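Side-chain contacts in phosphoribosylaminoimidazole carboxylase (Bombyx mori, PDB 4JA0), which is a bifunctional enzyme of purine biosynthesis, probably carboxylating aminoimidazole ribonucleotide and then joining the product to aspartate to form SAICAR: residues A[160-163]-A[164-168]; A[402-405]-A[406-410]. One frame throughout, in Å; residues are numbered along the deposited sequence.

Interaction 1: A[160-163]-A[164-168]; sequences IGRD and EVDYM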
ATOM      1  N   ILE A 160      40.681 -21.496  25.272  1.00  9.81           N
ATOM      2  CA  ILE A 160      40.186 -21.955  23.972  1.00  8.08           C
ATOM      3  C   ILE A 160      38.974 -22.858  24.085  1.00  7.44           C
ATOM      4  O   ILE A 160      39.100 -24.050  24.422  1.00 25.19           O
ATOM      5  CB  ILE A 160      41.278 -22.710  23.185  1.00  7.18           C
ATOM      6  CG1 ILE A 160      42.452 -21.784  22.899  1.00  4.29           C
ATOM      7  CG2 ILE A 160      40.725 -23.292  21.886  1.00  2.58           C
ATOM      8  CD1 ILE A 160      43.108 -22.090  21.607  1.00 29.01           C
ATOM      9  N   GLY A 161      37.800 -22.296  23.805  1.00  5.93           N
ATOM     10  CA  GLY A 161      36.560 -23.060  23.801  1.00  5.34           C
ATOM     11  C   GLY A 161      36.061 -23.224  22.374  1.00 11.77           C
ATOM     12  O   GLY A 161      36.762 -22.862  21.417  1.00 13.47           O
ATOM     13  N   ARG A 162      34.833 -23.712  22.223  1.00 12.94           N
ATOM     14  CA  ARG A 162      34.288 -23.983  20.899  1.00  8.15           C
ATOM     15  C   ARG A 162      34.253 -22.712  20.018  1.00 10.25           C
ATOM     16  O   ARG A 162      34.428 -22.779  18.808  1.00 12.26           O
ATOM     17  CB  ARG A 162      32.898 -24.628  21.026  1.00  2.11           C
ATOM     18  CG  ARG A 162      32.306 -25.106  19.725  1.00  4.32           C
ATOM     19  CD  ARG A 162      33.057 -26.306  19.155  1.00  5.02           C
ATOM     20  NE  ARG A 162      33.052 -27.470  20.047  1.00 54.17           N
ATOM     21  CZ  ARG A 162      32.955 -28.739  19.636  1.00 80.20           C
ATOM     22  NH1 ARG A 162      32.836 -29.018  18.342  1.00 65.94           N
ATOM     23  NH2 ARG A 162      32.959 -29.739  20.518  1.00 42.59           N
ATOM     24  N   ASP A 163      34.078 -21.550  20.626  1.00  6.07           N
ATOM     25  CA  ASP A 163      34.064 -20.326  19.848  1.00  5.98           C
ATOM     26  C   ASP A 163      35.430 -20.097  19.205  1.00  5.30           C
ATOM     27  O   ASP A 163      35.533 -19.800  18.014  1.00  7.87           O
ATOM     28  CB  ASP A 163      33.624 -19.136  20.729  1.00  7.46           C
ATOM     29  CG  ASP A 163      32.109 -19.114  20.978  1.00 14.70           C
ATOM     30  OD1 ASP A 163      31.365 -19.580  20.081  1.00 15.03           O
ATOM     31  OD2 ASP A 163      31.669 -18.692  22.084  1.00 15.60           O
ATOM     32  N   GLU A 164      36.481 -20.288  19.982  1.00  7.24           N
ATOM     33  CA  GLU A 164      37.831 -20.108  19.474  1.00  3.33           C
ATOM     34  C   GLU A 164      38.164 -21.177  18.442  1.00  3.40           C
ATOM     35  O   GLU A 164      38.751 -20.890  17.405  1.00  2.79           O
ATOM     36  CB  GLU A 164      38.826 -20.130  20.625  1.00  2.59           C
ATOM     37  CG  GLU A 164      38.801 -18.862  21.471  1.00  7.31           C
ATOM     38  CD  GLU A 164      37.528 -18.710  22.318  1.00 18.75           C
ATOM     39  OE1 GLU A 164      37.119 -17.548  22.562  1.00 16.76           O
ATOM     40  OE2 GLU A 164      36.941 -19.743  22.736  1.00 10.66           O
ATOM     41  N   VAL A 165      37.758 -22.408  18.706  1.00  3.09           N
ATOM     42  CA  VAL A 165      37.931 -23.467  17.723  1.00  4.16           C
ATOM     43  C   VAL A 165      37.101 -23.210  16.465  1.00  5.14           C
ATOM     44  O   VAL A 165      37.576 -23.466  15.353  1.00  4.96           O
ATOM     45  CB  VAL A 165      37.618 -24.847  18.332  1.00  5.39           C
ATOM     46  CG1 VAL A 165      37.439 -25.911  17.249  1.00  1.66           C
ATOM     47  CG2 VAL A 165      38.724 -25.226  19.325  1.00  2.69           C
ATOM     48  N   ASP A 166      35.889 -22.673  16.632  1.00  5.20           N
ATOM     49  CA  ASP A 166      35.054 -22.319  15.482  1.00  4.24           C
ATOM     50  C   ASP A 166      35.794 -21.322  14.601  1.00  3.81           C
ATOM     51  O   ASP A 166      35.925 -21.539  13.399  1.00  2.48           O
ATOM     52  CB  ASP A 166      33.697 -21.734  15.912  1.00  8.15           C
ATOM     53  CG  ASP A 166      32.716 -22.805  16.441  1.00 17.57           C
ATOM     54  OD1 ASP A 166      32.849 -23.995  16.057  1.00 16.33           O
ATOM     55  OD2 ASP A 166      31.824 -22.456  17.266  1.00 13.76           O
ATOM     56  N   TYR A 167      36.336 -20.273  15.210  1.00  2.79           N
ATOM     57  CA  TYR A 167      37.071 -19.256  14.468  1.00  1.73           C
ATOM     58  C   TYR A 167      38.260 -19.828  13.673  1.00  4.58           C
ATOM     59  O   TYR A 167      38.472 -19.465  12.508  1.00  1.60           O
ATOM     60  CB  TYR A 167      37.570 -18.169  15.417  1.00  1.28           C
ATOM     61  CG  TYR A 167      38.432 -17.146  14.743  1.00  2.13           C
ATOM     62  CD1 TYR A 167      37.864 -16.099  14.055  1.00  2.72           C
ATOM     63  CD2 TYR A 167      39.814 -17.243  14.771  1.00  2.34           C
ATOM     64  CE1 TYR A 167      38.648 -15.153  13.422  1.00  8.43           C
ATOM     65  CE2 TYR A 167      40.616 -16.303  14.136  1.00  3.97           C
ATOM     66  CZ  TYR A 167      40.022 -15.257  13.462  1.00  7.79           C
ATOM     67  OH  TYR A 167      40.783 -14.300  12.824  1.00 10.36           O
ATOM     68  N   MET A 168      39.034 -20.706  14.316  1.00  8.51           N
ATOM     69  CA  MET A 168      40.228 -21.296  13.702  1.00  1.73           C
ATOM     70  C   MET A 168      39.884 -22.292  12.589  1.00  1.89           C
ATOM     71  O   MET A 168      40.623 -22.422  11.618  1.00  1.00           O
ATOM     72  CB  MET A 168      41.130 -21.924  14.760  1.00  0.41           C
ATOM     73  CG  MET A 168      41.868 -20.890  15.602  1.00  1.41           C
ATOM     74  SD  MET A 168      42.984 -21.577  16.857  1.00  5.05           S
ATOM     75  CE  MET A 168      41.855 -22.071  18.160  1.00  1.23           C
TER
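Asp166 turns one face of its carboxylate toward the preceding helical turn: Arg162 O lies almost straight above CG, and Arg162 CG lies on the same side of the plane but beyond the oxygen end, 3.6 Å from Asp166 OD2. The charged ends do not pair: Arg162 NE stays 5.3 Å from Asp166 OD1, and the two planes are turned 55° apart. The carboxylate oxygens are held from outside instead, OD1 by Arg169 and OD2 by Arg414, which also bridges to Asp163 OD1. At Glu164 the approach is different. Its chain folds back at chi2 (70°), and OE2 accepts Gly161 N at 2.9 Å from the anti side, 27° out of the carboxylate plane. Gly161 is the N-cap, so this is the glutamate half of a capping box; the reciprocal half is absent because glycine has no side chain. Ile160 and Val165 flank the cap, their CG2 methyls 3.8 Å apart, in the positions of a hydrophobic staple, while Met168 CE meets Ile160 CD1 at 3.7 Å. Three acidic groups thus gather in the first two turns, where the helix dipole would probably favour their negative charge, and Arg414 is likely to ease the repulsion between Asp163 and Asp166.

Interaction 2: A[402-405]-A[406-410]; sequences LRSK and QLDMA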
ATOM      1  N   LEU A 402      35.942 -10.052   0.731  1.00  2.67           N
ATOM      2  CA  LEU A 402      34.533 -10.328   0.951  1.00  1.06           C
ATOM      3  C   LEU A 402      34.380 -11.496   1.921  1.00  3.25           C
ATOM      4  O   LEU A 402      33.572 -11.441   2.846  1.00  4.90           O
ATOM      5  CB  LEU A 402      33.840 -10.639  -0.372  1.00  2.32           C
ATOM      6  CG  LEU A 402      33.631  -9.465  -1.351  1.00  3.89           C
ATOM      7  CD1 LEU A 402      33.205  -9.971  -2.719  1.00  2.49           C
ATOM      8  CD2 LEU A 402      32.621  -8.455  -0.835  1.00  3.75           C
ATOM      9  N   ARG A 403      35.173 -12.552   1.733  1.00  8.47           N
ATOM     10  CA  ARG A 403      35.077 -13.713   2.612  1.00  3.25           C
ATOM     11  C   ARG A 403      35.574 -13.393   3.996  1.00  1.12           C
ATOM     12  O   ARG A 403      35.036 -13.887   4.989  1.00  5.73           O
ATOM     13  CB  ARG A 403      35.850 -14.887   2.058  1.00  0.95           C
ATOM     14  CG  ARG A 403      35.445 -15.271   0.672  1.00  5.44           C
ATOM     15  CD  ARG A 403      35.600 -16.767   0.454  1.00 10.33           C
ATOM     16  NE  ARG A 403      34.312 -17.444   0.508  1.00 34.23           N
ATOM     17  CZ  ARG A 403      34.118 -18.706   0.145  1.00 28.79           C
ATOM     18  NH1 ARG A 403      35.130 -19.419  -0.304  1.00 16.94           N
ATOM     19  NH2 ARG A 403      32.915 -19.249   0.221  1.00 44.62           N
ATOM     20  N   SER A 404      36.582 -12.540   4.065  1.00  0.41           N
ATOM     21  CA  SER A 404      37.141 -12.148   5.342  1.00  0.47           C
ATOM     22  C   SER A 404      36.119 -11.330   6.121  1.00  1.28           C
ATOM     23  O   SER A 404      35.966 -11.470   7.337  1.00  1.84           O
ATOM     24  CB  SER A 404      38.429 -11.353   5.106  1.00  3.89           C
ATOM     25  OG  SER A 404      38.999 -10.899   6.317  1.00  6.23           O
ATOM     26  N   LYS A 405      35.371 -10.511   5.406  1.00  2.15           N
ATOM     27  CA  LYS A 405      34.361  -9.697   6.046  1.00  2.64           C
ATOM     28  C   LYS A 405      33.254 -10.570   6.676  1.00  6.14           C
ATOM     29  O   LYS A 405      32.778 -10.288   7.779  1.00  1.85           O
ATOM     30  CB  LYS A 405      33.779  -8.729   5.023  1.00  4.09           C
ATOM     31  CG  LYS A 405      32.767  -7.750   5.590  1.00 35.27           C
ATOM     32  CD  LYS A 405      31.606  -7.531   4.628  1.00 23.18           C
ATOM     33  CE  LYS A 405      30.543  -6.676   5.282  1.00 23.29           C
ATOM     34  NZ  LYS A 405      31.146  -5.399   5.765  1.00 19.82           N
ATOM     35  N   GLN A 406      32.880 -11.649   5.990  1.00  3.57           N
ATOM     36  CA  GLN A 406      31.870 -12.561   6.504  1.00  1.21           C
ATOM     37  C   GLN A 406      32.341 -13.223   7.775  1.00  7.51           C
ATOM     38  O   GLN A 406      31.582 -13.342   8.740  1.00  7.09           O
ATOM     39  CB  GLN A 406      31.530 -13.619   5.457  1.00  0.57           C
ATOM     40  CG  GLN A 406      30.807 -13.010   4.266  1.00  8.88           C
ATOM     41  CD  GLN A 406      30.343 -14.012   3.223  1.00 19.34           C
ATOM     42  OE1 GLN A 406      30.852 -15.150   3.137  1.00 23.98           O
ATOM     43  NE2 GLN A 406      29.355 -13.591   2.417  1.00  4.19           N
ATOM     44  N   LEU A 407      33.613 -13.598   7.797  1.00  3.76           N
ATOM     45  CA  LEU A 407      34.189 -14.188   8.987  1.00  3.78           C
ATOM     46  C   LEU A 407      34.214 -13.160  10.101  1.00  3.09           C
ATOM     47  O   LEU A 407      33.954 -13.489  11.263  1.00  2.76           O
ATOM     48  CB  LEU A 407      35.610 -14.698   8.722  1.00  3.18           C
ATOM     49  CG  LEU A 407      36.290 -15.343   9.932  1.00  1.56           C
ATOM     50  CD1 LEU A 407      35.528 -16.605  10.316  1.00  1.02           C
ATOM     51  CD2 LEU A 407      37.772 -15.647   9.686  1.00  5.32           C
ATOM     52  N   ASP A 408      34.527 -11.913   9.750  1.00  2.33           N
ATOM     53  CA  ASP A 408      34.593 -10.864  10.768  1.00  4.80           C
ATOM     54  C   ASP A 408      33.231 -10.654  11.448  1.00  6.88           C
ATOM     55  O   ASP A 408      33.142 -10.522  12.676  1.00  2.96           O
ATOM     56  CB  ASP A 408      35.098  -9.553  10.165  1.00  8.56           C
ATOM     57  CG  ASP A 408      36.562  -9.615   9.767  1.00 36.53           C
ATOM     58  OD1 ASP A 408      37.200 -10.639  10.082  1.00 67.52           O
ATOM     59  OD2 ASP A 408      37.077  -8.644   9.151  1.00 17.19           O
ATOM     60  N   MET A 409      32.181 -10.648  10.633  1.00  4.96           N
ATOM     61  CA  MET A 409      30.829 -10.371  11.082  1.00  2.17           C
ATOM     62  C   MET A 409      30.296 -11.491  11.948  1.00  3.69           C
ATOM     63  O   MET A 409      29.559 -11.257  12.911  1.00  2.86           O
ATOM     64  CB  MET A 409      29.904 -10.165   9.882  1.00  2.68           C
ATOM     65  CG  MET A 409      30.098  -8.834   9.146  1.00  4.41           C
ATOM     66  SD  MET A 409      28.778  -8.489   7.981  1.00  2.80           S
ATOM     67  CE  MET A 409      28.875  -9.909   6.886  1.00  1.58           C
ATOM     68  N   ALA A 410      30.648 -12.719  11.583  1.00  8.83           N
ATOM     69  CA  ALA A 410      30.207 -13.879  12.345  1.00  1.90           C
ATOM     70  C   ALA A 410      30.930 -13.888  13.684  1.00  3.44           C
ATOM     71  O   ALA A 410      30.317 -14.169  14.723  1.00  5.25           O
ATOM     72  CB  ALA A 410      30.456 -15.155  11.568  1.00  1.71           C
TER
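Lys405 and Met409, one helical turn apart, meet through their aliphatic parts. Lys405 starts with CG anti to the backbone N (chi1 -176°), and the bend at chi2 then carries CE alongside the thioether, 3.7 Å from Met409 SD. The two chains pass at a slant, and the Met409 methyl CE also reaches Lys405 CE at 4.0 Å. Met409 CG rests 3.3 Å from Lys405 O, the same carbonyl that accepts Met409 N. With Met409 cut back to an alanine, the lysine methylenes would probably lose their neighbour and be freer to turn, and a gap is likely to open beside Gly371 of the fourth subunit. Gln406 faces back along the helix: its CG lies 3.5 Å from Leu402 O, which also accepts Gln406 N at 3.2 Å. Beyond CG the chain is extended, directing the amide outward, where NE2 donates to Thr344 O of the fourth subunit. Ser404 contributes mainly its carbonyl. Ser404 O accepts Asp408 N at 2.8 Å. The same oxygen sits beneath one face of the Asp408 carboxylate, a contact without a hydrogen bond, 3.1 Å from Asp408 CG; the Ser404 hydroxyl makes no bond to that carboxylate either, OG to OD2 being 4.1 Å. The four i to i+4 backbone bonds, with N-H...O angles from 150° to 158°, mark a regular alpha helix. The arrangement is that of an interface helix: Leu402 packs on helix 380-391, Leu407 on helix 162-183, and Gln406 and Met409 reach a neighbouring subunit of the octamer.

Interaction 1 lies in the SAICAR synthetase part and interaction 2 in the AIR carboxylase part, yet their centres are about 16 Å apart. They touch directly where Tyr167 CE1 packs against Leu407 CD2 at 3.9 Å. Helix 396-420 and helix 162-183 run in opposite senses, as the order of their pairings indicates: Arg414 bridges to Asp163 and Asp166 near the start of helix 162-183, and Arg403 to Glu177 further along it. The apolar packing is therefore bracketed by salt bridges that join helix 396-420 to helix 162-183. The Tyr167 side chain also comes within about 3 Å of a bound sulfate, which probably derives from the crystallisation liquor and does not by itself establish an active site.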